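PDB 1B06: superoxide dismutase [Fe] from Sulfolobus acidocaldarius, which disproportionates toxic superoxide radicals to hydrogen peroxide and molecular oxygen at an iron centre, one metal ion in each subunit. Local coordinates for residues 66-69 and 70-73. Numbering follows the deposited sequence.
Sequences DLQG and ILRG
Leu67 and Leu71 meet one turn apart at the start of helix 67-89, CG of Leu67 lying 4.0 Å from CD1 of Leu71, and the two side chains cross at a slant. Leu71 closes the gap: its CG sits beside its own backbone N (chi1 -70°), and CD1 leans back over the turn to meet CG of Leu67. Below them Leu67 O is closely packed. It takes a bond from Leu71 N (2.9 Å, 175° at the hydrogen), CB and CG of Leu71 both stand 3.6 Å from it, and CB of Ile70 comes to 3.4 Å from the same oxygen. Ile70 N adds weak bonds to Leu67 O and Asp66 O. Next along, Arg72 N reaches Gln68 O at 3.0 Å, and CB of Arg72 lies 3.2 Å from that oxygen.

Asp66, Gln68 and the far end of Arg72 are looser, with little to touch within 66-73; other subunits hold their polar ends. Asp66 occupies the N-cap position, but its carboxylate makes no capping bond; OD1 instead forms a salt bridge with Arg51 of the third subunit. Gln68 sends NE2 to Ser129 and Thr151 of the second subunit, and the extended chain of Arg72 leads away from the turn to a salt bridge with Glu153 of the fourth. The leucine pair also packs on the second subunit. The i to i+4 ladder is that of an ordinary helix N-terminus; here it opens helix 67-89 of the alpha-hairpin domain of iron/manganese superoxide dismutases, at the subunit contacts of the tetramer.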
ATOM      1  N   ASP A  66      -2.952 -15.543  13.022  1.00 17.07           N
ATOM      2  CA  ASP A  66      -2.409 -15.245  11.702  1.00 13.54           C
ATOM      3  C   ASP A  66      -1.551 -14.001  11.907  1.00 15.87           C
ATOM      4  O   ASP A  66      -2.040 -12.871  11.862  1.00 21.29           O
ATOM      5  CB  ASP A  66      -3.541 -14.988  10.717  1.00 12.67           C
ATOM      6  CG  ASP A  66      -4.449 -16.185  10.569  1.00 15.84           C
ATOM      7  OD1 ASP A  66      -4.151 -17.054   9.722  1.00 17.25           O
ATOM      8  OD2 ASP A  66      -5.458 -16.266  11.304  1.00 17.45           O
ATOM      9  N   LEU A  67      -0.268 -14.239  12.159  1.00 14.06           N
ATOM     10  CA  LEU A  67       0.713 -13.196  12.436  1.00 13.79           C
ATOM     11  C   LEU A  67       0.592 -11.888  11.668  1.00 13.49           C
ATOM     12  O   LEU A  67       0.643 -10.815  12.269  1.00 16.15           O
ATOM     13  CB  LEU A  67       2.127 -13.754  12.256  1.00 12.09           C
ATOM     14  CG  LEU A  67       3.230 -13.027  13.031  1.00 14.29           C
ATOM     15  CD1 LEU A  67       2.780 -12.762  14.468  1.00 13.08           C
ATOM     16  CD2 LEU A  67       4.491 -13.863  13.007  1.00 13.43           C
ATOM     17  N   GLN A  68       0.449 -11.962  10.350  1.00 13.94           N
ATOM     18  CA  GLN A  68       0.335 -10.747   9.547  1.00 13.27           C
ATOM     19  C   GLN A  68      -0.866  -9.911   9.981  1.00 12.38           C
ATOM     20  O   GLN A  68      -0.844  -8.687   9.886  1.00 10.31           O
ATOM     21  CB  GLN A  68       0.213 -11.091   8.063  1.00 14.51           C
ATOM     22  CG  GLN A  68       1.552 -11.205   7.355  1.00 11.62           C
ATOM     23  CD  GLN A  68       2.342  -9.920   7.404  1.00  9.98           C
ATOM     24  OE1 GLN A  68       1.937  -8.917   6.825  1.00  9.63           O
ATOM     25  NE2 GLN A  68       3.478  -9.942   8.094  1.00  8.85           N
ATOM     26  N   GLY A  69      -1.914 -10.578  10.452  1.00 13.11           N
ATOM     27  CA  GLY A  69      -3.092  -9.862  10.902  1.00 12.56           C
ATOM     28  C   GLY A  69      -2.784  -9.074  12.163  1.00 16.45           C
ATOM     29  O   GLY A  69      -3.290  -7.968  12.361  1.00 15.03           O
ATOM     30  N   ILE A  70      -1.940  -9.645  13.016  1.00 13.66           N
ATOM     31  CA  ILE A  70      -1.561  -9.004  14.268  1.00 11.01           C
ATOM     32  C   ILE A  70      -0.569  -7.863  14.031  1.00 16.43           C
ATOM     33  O   ILE A  70      -0.748  -6.754  14.542  1.00 17.04           O
ATOM     34  CB  ILE A  70      -0.928 -10.028  15.235  1.00 11.72           C
ATOM     35  CG1 ILE A  70      -1.974 -11.068  15.642  1.00 14.14           C
ATOM     36  CG2 ILE A  70      -0.363  -9.322  16.465  1.00  7.56           C
ATOM     37  CD1 ILE A  70      -1.395 -12.294  16.331  1.00 12.93           C
ATOM     38  N   LEU A  71       0.472  -8.138  13.250  1.00 12.32           N
ATOM     39  CA  LEU A  71       1.494  -7.139  12.956  1.00 13.70           C
ATOM     40  C   LEU A  71       0.973  -5.937  12.175  1.00 10.89           C
ATOM     41  O   LEU A  71       1.268  -4.800  12.524  1.00 14.59           O
ATOM     42  CB  LEU A  71       2.651  -7.780  12.189  1.00 14.09           C
ATOM     43  CG  LEU A  71       3.518  -8.736  13.007  1.00 14.23           C
ATOM     44  CD1 LEU A  71       4.582  -9.330  12.108  1.00  9.88           C
ATOM     45  CD2 LEU A  71       4.146  -8.001  14.184  1.00 13.83           C
ATOM     46  N   ARG A  72       0.213  -6.177  11.113  1.00  7.94           N
ATOM     47  CA  ARG A  72      -0.317  -5.065  10.337  1.00 12.55           C
ATOM     48  C   ARG A  72      -1.379  -4.299  11.139  1.00 13.88           C
ATOM     49  O   ARG A  72      -1.552  -3.089  10.970  1.00 14.05           O
ATOM     50  CB  ARG A  72      -0.898  -5.562   9.011  1.00  8.02           C
ATOM     51  CG  ARG A  72      -0.926  -4.478   7.942  1.00 11.96           C
ATOM     52  CD  ARG A  72      -0.976  -5.028   6.521  1.00 10.98           C
ATOM     53  NE  ARG A  72      -0.999  -3.946   5.537  1.00  7.39           N
ATOM     54  CZ  ARG A  72      -2.106  -3.396   5.045  1.00 10.23           C
ATOM     55  NH1 ARG A  72      -3.302  -3.818   5.439  1.00  7.43           N
ATOM     56  NH2 ARG A  72      -2.019  -2.421   4.151  1.00  9.23           N
ATOM     57  N   GLY A  73      -2.081  -5.006  12.017  1.00 13.63           N
ATOM     58  CA  GLY A  73      -3.091  -4.358  12.834  1.00  9.35           C
ATOM     59  C   GLY A  73      -2.417  -3.419  13.809  1.00 12.42           C
ATOM     60  O   GLY A  73      -2.982  -2.407  14.214  1.00 12.30           O
TER